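Local coordinates for ankyrin-repeat protein B (Legionella pneumophila, PDB 5K34), which is an F-box effector that hijacks the host ubiquitin-proteasome system, probably using its ankyrin domain to bind host proteins, at residues Glu9-Leu14 and Arg46-Ala51; Tyr63-Tyr68 and Arg108-Glu113. All blocks are in the same frame, centred on the assembly; numbering follows the deposited sequence.

Contact 1: Glu9-Leu14 and Arg46-Ala51; sequences ELWGNL and RTPLLA
Helix 5-19, through W11 and L14, meets the start of helix 48-54, the nearest CA atoms being L14 CA and P48 CA, 6.7 Å apart. R46-L49 reads R-T-P-L, a form of the TPLH-type signature that opens the first helix of an ankyrin repeat, so the contact sets one such opening against helix 5-19, two helices back in the chain. T47 holds the N-cap position: its OG1 accepts two weak bonds, from L50 N at 3.4 Å and from L49 N at 3.2 Å, and its side chain leaves the backbone away from helix 5-19. P48, in the first turn, points the other way and supplies the apolar surface. W11 places CG anti to the backbone N (chi1 -178°), which carries the indole across to R46-A51; its side chain crosses P48 at about a right angle, with W11 CH2 3.8 Å from P48 CD. L14 reaches the other part of the same pyrrolidine, L14 CD2 lying 3.9 Å from P48 CG, and L14 CD2 also sits over one face of the W11 ring, near its rim. V26, I29 and L30 of helix 23-30 pack on L14, and H43 stacks on W11. R46 turns its guanidinium away, to salt bridges with D76 and E54, while its carbonyl, bonded to T39 OG1, comes to the indole edge near the ring plane, with R46 O 3.4 Å from W11 CZ2.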
loop_
_atom_site.group_PDB
_atom_site.type_symbol
_atom_site.label_atom_id
_atom_site.label_comp_id
_atom_site.label_asym_id
_atom_site.label_seq_id
_atom_site.Cartn_x
_atom_site.Cartn_y
_atom_site.Cartn_z
ATOM N N GLU A 9 0.256 -16.798 -6.678
ATOM C CA GLU A 9 0.098 -16.167 -7.978
ATOM C C GLU A 9 -0.835 -14.973 -7.879
ATOM O O GLU A 9 -0.542 -13.903 -8.408
ATOM C CB GLU A 9 -0.421 -17.179 -9.013
ATOM C CG GLU A 9 -0.817 -16.609 -10.373
ATOM C CD GLU A 9 -1.444 -17.628 -11.342
ATOM O OE1 GLU A 9 -1.965 -18.685 -10.888
ATOM O OE2 GLU A 9 -1.397 -17.352 -12.567
ATOM N N LEU A 10 -1.965 -15.133 -7.163
ATOM C CA LEU A 10 -2.866 -14.011 -6.939
ATOM C C LEU A 10 -2.181 -12.886 -6.176
ATOM O O LEU A 10 -2.401 -11.721 -6.537
ATOM C CB LEU A 10 -4.117 -14.455 -6.177
ATOM C CG LEU A 10 -5.150 -15.325 -6.934
ATOM C CD1 LEU A 10 -6.166 -15.876 -5.939
ATOM C CD2 LEU A 10 -5.817 -14.501 -8.003
ATOM N N TRP A 11 -1.411 -13.215 -5.154
ATOM C CA TRP A 11 -0.733 -12.156 -4.384
ATOM C C TRP A 11 0.217 -11.353 -5.290
ATOM O O TRP A 11 0.251 -10.120 -5.215
ATOM C CB TRP A 11 0.045 -12.745 -3.206
ATOM C CG TRP A 11 0.711 -11.685 -2.374
ATOM C CD1 TRP A 11 1.956 -11.145 -2.561
ATOM C CD2 TRP A 11 0.139 -11.020 -1.260
ATOM N NE1 TRP A 11 2.186 -10.179 -1.609
ATOM C CE2 TRP A 11 1.101 -10.093 -0.780
ATOM C CE3 TRP A 11 -1.093 -11.123 -0.592
ATOM C CZ2 TRP A 11 0.862 -9.283 0.328
ATOM C CZ3 TRP A 11 -1.327 -10.289 0.509
ATOM C CH2 TRP A 11 -0.353 -9.408 0.964
ATOM N N GLY A 12 1.018 -12.045 -6.103
ATOM C CA GLY A 12 1.919 -11.309 -6.997
ATOM C C GLY A 12 1.178 -10.412 -7.959
ATOM O O GLY A 12 1.587 -9.266 -8.188
ATOM N N ASN A 13 0.059 -10.905 -8.500
ATOM C CA ASN A 13 -0.749 -10.086 -9.405
ATOM C C ASN A 13 -1.390 -8.910 -8.662
ATOM O O ASN A 13 -1.561 -7.821 -9.236
ATOM C CB ASN A 13 -1.841 -10.955 -10.048
ATOM C CG ASN A 13 -1.295 -11.873 -11.091
ATOM O OD1 ASN A 13 -0.173 -11.719 -11.573
ATOM N ND2 ASN A 13 -2.103 -12.852 -11.483
ATOM N N LEU A 14 -1.747 -9.117 -7.389
ATOM C CA LEU A 14 -2.300 -8.051 -6.523
ATOM C C LEU A 14 -1.284 -6.948 -6.310
ATOM O O LEU A 14 -1.610 -5.759 -6.360
ATOM C CB LEU A 14 -2.699 -8.664 -5.203
ATOM C CG LEU A 14 -3.153 -7.754 -4.084
ATOM C CD1 LEU A 14 -4.398 -6.974 -4.484
ATOM C CD2 LEU A 14 -3.389 -8.583 -2.827
ATOM N N ARG A 46 5.900 -7.358 2.622
ATOM C CA ARG A 46 5.251 -6.232 1.945
ATOM C C ARG A 46 3.752 -6.446 1.847
ATOM O O ARG A 46 3.239 -7.565 1.974
ATOM C CB ARG A 46 5.835 -6.051 0.519
ATOM C CG ARG A 46 7.362 -6.091 0.450
ATOM C CD ARG A 46 7.876 -5.540 -0.863
ATOM N NE ARG A 46 7.981 -4.088 -0.782
ATOM C CZ ARG A 46 7.761 -3.258 -1.795
ATOM N NH1 ARG A 46 7.874 -1.946 -1.603
ATOM N NH2 ARG A 46 7.389 -3.715 -2.998
ATOM N N THR A 47 3.019 -5.350 1.584
ATOM C CA THR A 47 1.576 -5.451 1.311
ATOM C C THR A 47 1.272 -4.641 0.052
ATOM O O THR A 47 2.105 -3.838 -0.386
ATOM C CB THR A 47 0.748 -4.820 2.455
ATOM O OG1 THR A 47 0.989 -3.410 2.499
ATOM C CG2 THR A 47 1.057 -5.485 3.815
ATOM N N PRO A 48 0.057 -4.780 -0.497
ATOM C CA PRO A 48 -0.327 -3.959 -1.631
ATOM C C PRO A 48 -0.472 -2.498 -1.264
ATOM O O PRO A 48 -0.497 -1.646 -2.162
ATOM C CB PRO A 48 -1.658 -4.564 -2.105
ATOM C CG PRO A 48 -2.163 -5.342 -0.938
ATOM C CD PRO A 48 -0.893 -5.883 -0.263
ATOM N N LEU A 49 -0.586 -2.150 0.026
ATOM C CA LEU A 49 -0.560 -0.728 0.407
ATOM C C LEU A 49 0.807 -0.140 0.099
ATOM O O LEU A 49 0.891 0.945 -0.487
ATOM C CB LEU A 49 -0.924 -0.575 1.882
ATOM C CG LEU A 49 -0.874 0.850 2.442
ATOM C CD1 LEU A 49 -1.790 1.808 1.646
ATOM C CD2 LEU A 49 -1.254 0.860 3.921
ATOM N N LEU A 50 1.908 -0.843 0.440
ATOM C CA LEU A 50 3.243 -0.414 0.041
ATOM C C LEU A 50 3.409 -0.339 -1.432
ATOM O O LEU A 50 4.019 0.589 -1.979
ATOM C CB LEU A 50 4.338 -1.325 0.584
ATOM C CG LEU A 50 4.811 -1.210 1.994
ATOM C CD1 LEU A 50 6.058 -2.102 2.165
ATOM C CD2 LEU A 50 5.193 0.263 2.343
ATOM N N ALA A 51 2.905 -1.357 -2.150
ATOM C CA ALA A 51 2.992 -1.387 -3.606
ATOM C C ALA A 51 2.314 -0.164 -4.210
ATOM O O ALA A 51 2.875 0.486 -5.107
ATOM C CB ALA A 51 2.390 -2.663 -4.154
#

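Contact 2: Tyr63-Tyr68 and Arg108-Glu113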
loop_
_atom_site.group_PDB
_atom_site.type_symbol
_atom_site.label_atom_id
_atom_site.label_comp_id
_atom_site.label_asym_id
_atom_site.label_seq_id
_atom_site.Cartn_x
_atom_site.Cartn_y
_atom_site.Cartn_z
ATOM N N TYR A 63 -7.956 3.861 -0.965
ATOM C CA TYR A 63 -9.001 2.842 -0.865
ATOM C C TYR A 63 -8.594 1.757 0.103
ATOM O O TYR A 63 -9.383 1.346 0.966
ATOM C CB TYR A 63 -9.309 2.279 -2.258
ATOM C CG TYR A 63 -10.229 1.130 -2.217
ATOM C CD1 TYR A 63 -9.750 -0.163 -2.089
ATOM C CD2 TYR A 63 -11.627 1.304 -2.304
ATOM C CE1 TYR A 63 -10.600 -1.274 -2.054
ATOM C CE2 TYR A 63 -12.494 0.206 -2.248
ATOM C CZ TYR A 63 -11.971 -1.059 -2.133
ATOM O OH TYR A 63 -12.839 -2.151 -2.106
ATOM N N LEU A 64 -7.368 1.235 -0.061
ATOM C CA LEU A 64 -6.917 0.140 0.790
ATOM C C LEU A 64 -6.896 0.585 2.274
ATOM O O LEU A 64 -7.341 -0.189 3.151
ATOM C CB LEU A 64 -5.511 -0.337 0.342
ATOM C CG LEU A 64 -5.533 -1.117 -0.992
ATOM C CD1 LEU A 64 -4.107 -1.310 -1.489
ATOM C CD2 LEU A 64 -6.208 -2.475 -0.863
ATOM N N TRP A 65 -6.341 1.761 2.515
ATOM C CA TRP A 65 -6.252 2.300 3.874
ATOM C C TRP A 65 -7.634 2.455 4.490
ATOM O O TRP A 65 -7.831 2.131 5.682
ATOM C CB TRP A 65 -5.543 3.657 3.827
ATOM C CG TRP A 65 -5.546 4.350 5.162
ATOM C CD1 TRP A 65 -6.331 5.440 5.497
ATOM C CD2 TRP A 65 -4.892 3.929 6.359
ATOM N NE1 TRP A 65 -6.124 5.748 6.831
ATOM C CE2 TRP A 65 -5.277 4.830 7.379
ATOM C CE3 TRP A 65 -3.982 2.921 6.663
ATOM C CZ2 TRP A 65 -4.796 4.733 8.696
ATOM C CZ3 TRP A 65 -3.504 2.823 7.976
ATOM C CH2 TRP A 65 -3.910 3.733 8.962
ATOM N N ARG A 66 -8.609 2.898 3.720
ATOM C CA ARG A 66 -9.958 3.151 4.246
ATOM C C ARG A 66 -10.730 1.856 4.450
ATOM O O ARG A 66 -11.476 1.754 5.454
ATOM C CB ARG A 66 -10.690 4.079 3.262
ATOM C CG ARG A 66 -12.054 4.588 3.733
ATOM C CD ARG A 66 -12.015 5.361 5.077
ATOM N NE ARG A 66 -11.279 6.638 5.029
ATOM C CZ ARG A 66 -10.328 7.001 5.903
ATOM N NH1 ARG A 66 -10.022 6.196 6.908
ATOM N NH2 ARG A 66 -9.693 8.149 5.746
ATOM N N LYS A 67 -10.553 0.871 3.594
ATOM C CA LYS A 67 -11.427 -0.300 3.569
ATOM C C LYS A 67 -10.918 -1.426 4.445
ATOM O O LYS A 67 -11.727 -2.287 4.875
ATOM C CB LYS A 67 -11.612 -0.788 2.147
ATOM C CG LYS A 67 -12.561 0.114 1.328
ATOM C CD LYS A 67 -14.020 0.053 1.814
ATOM C CE LYS A 67 -14.867 1.098 1.124
ATOM N NZ LYS A 67 -16.182 1.209 1.822
ATOM N N TYR A 68 -9.633 -1.458 4.782
ATOM C CA TYR A 68 -9.043 -2.545 5.551
ATOM C C TYR A 68 -8.229 -1.978 6.679
ATOM O O TYR A 68 -7.844 -0.798 6.654
ATOM C CB TYR A 68 -8.106 -3.406 4.665
ATOM C CG TYR A 68 -8.826 -4.062 3.520
ATOM C CD1 TYR A 68 -9.510 -5.285 3.689
ATOM C CD2 TYR A 68 -8.893 -3.432 2.281
ATOM C CE1 TYR A 68 -10.217 -5.865 2.609
ATOM C CE2 TYR A 68 -9.611 -3.977 1.213
ATOM C CZ TYR A 68 -10.278 -5.182 1.410
ATOM O OH TYR A 68 -10.976 -5.743 0.360
ATOM N N ARG A 108 -0.765 12.056 7.159
ATOM C CA ARG A 108 -1.590 12.614 8.205
ATOM C C ARG A 108 -2.672 11.682 8.618
ATOM O O ARG A 108 -2.920 11.431 9.822
ATOM C CB ARG A 108 -2.137 13.979 7.729
ATOM C CG ARG A 108 -2.975 14.661 8.812
ATOM C CD ARG A 108 -3.792 15.828 8.276
ATOM N NE ARG A 108 -4.790 15.332 7.308
ATOM C CZ ARG A 108 -5.848 14.532 7.563
ATOM N NH1 ARG A 108 -6.198 14.091 8.797
ATOM N NH2 ARG A 108 -6.609 14.152 6.527
ATOM N N GLY A 109 -3.372 11.102 7.649
ATOM C CA GLY A 109 -4.404 10.176 7.971
ATOM C C GLY A 109 -3.861 8.967 8.728
ATOM O O GLY A 109 -4.443 8.535 9.738
ATOM N N MET A 110 -2.752 8.399 8.280
ATOM C CA MET A 110 -2.204 7.239 8.934
ATOM C C MET A 110 -1.700 7.544 10.344
ATOM O O MET A 110 -1.919 6.705 11.230
ATOM C CB MET A 110 -1.069 6.654 8.114
ATOM C CG MET A 110 -1.574 6.010 6.801
ATOM S SD MET A 110 -0.202 5.369 5.813
ATOM C CE MET A 110 -1.080 4.888 4.342
ATOM N N GLN A 111 -1.058 8.686 10.556
ATOM C CA GLN A 111 -0.523 8.988 11.880
ATOM C C GLN A 111 -1.606 9.427 12.852
ATOM O O GLN A 111 -1.507 9.180 14.058
ATOM C CB GLN A 111 0.537 10.060 11.780
ATOM C CG GLN A 111 1.800 9.606 11.076
ATOM C CD GLN A 111 2.934 10.582 11.261
ATOM O OE1 GLN A 111 2.760 11.771 11.081
ATOM N NE2 GLN A 111 4.109 10.085 11.658
ATOM N N GLU A 112 -2.627 10.115 12.355
ATOM C CA GLU A 112 -3.539 10.891 13.237
ATOM C C GLU A 112 -4.926 10.330 13.362
ATOM O O GLU A 112 -5.601 10.603 14.373
ATOM C CB GLU A 112 -3.568 12.373 12.838
ATOM C CG GLU A 112 -2.155 12.942 12.825
ATOM C CD GLU A 112 -2.048 14.425 12.528
ATOM O OE1 GLU A 112 -2.972 15.204 12.867
ATOM O OE2 GLU A 112 -0.973 14.832 12.037
ATOM N N GLU A 113 -5.436 9.591 12.378
ATOM C CA GLU A 113 -6.810 9.048 12.464
ATOM C C GLU A 113 -6.974 8.054 13.614
ATOM O O GLU A 113 -6.055 7.387 14.089
ATOM C CB GLU A 113 -7.213 8.373 11.148
ATOM C CG GLU A 113 -7.560 9.398 10.079
ATOM C CD GLU A 113 -7.718 8.781 8.679
ATOM O OE1 GLU A 113 -7.705 7.542 8.478
ATOM O OE2 GLU A 113 -7.871 9.632 7.752
#
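The end of helix 58-67 packs against the last turn of helix 97-112 through an indole that is held in two ways, by a methionine over its face and a carboxylate at its edge. W65 points toward the second helix, and M110 CG stands 3.7 Å from the centroid of its six-membered ring, only 1° off the normal, which identifies a CH-pi contact. The sulfur follows farther out: M110 SD is 4.8 Å from that centroid and still above the face, a long Met-aromatic contact. The M110 backbone comes close as well, with W65 CZ2 3.6 Å from M110 CA. Helix 58-67 belongs to the ankyrin stack, and helix 97-112 is the final helix of the chain, so W65 and M110 join the C-terminal end of the domain to an earlier layer. M110 reaches further into that core, touching I83 and L86 of helix 82-91 and L49 of helix 48-54. At the more exposed border E113, the first residue to leave helical geometry, gathers the polar groups. W65 NE1 donates to E113 OE1 at 2.9 Å, nearly in the indole plane but 37° out of the carboxylate plane. R66, its chain bent at chi2 (58°) and chi3, brings its guanidinium end-on to the same carboxylate: R66 NH1 reaches E113 OE1 at 3.1 Å, and R66 NH2 reaches E113 OE2, also at 3.1 Å, on the syn side. W65 NE1 and R66 NH1, the two stronger donors to E113 OE1, come from opposite faces of the carboxylate, and three good bonds to two oxygens restrict the carboxylate's rotation; the positive guanidinium would probably favour its ionised form.

How the contacts relate
Contact 1 closes before contact 2 opens along the chain, and their centres lie 18 Å apart on opposite sides of the chain's centre. Contact 1 joins helix 5-19 to helix 48-54; contact 2 joins helix 58-67 to helix 97-112. Helices 48-54 and 58-67 are consecutive, and here the contacts meet: L64 CD1 packs 3.7 Å from P48 O, and M110 CE lies 4.1 Å from L49 CD2. P48, L64, L49 and M110 thus bring the two contacts together in the middle of the all-helical domain, as expected of a solenoid whose repeats stack side by side rather than around one centre.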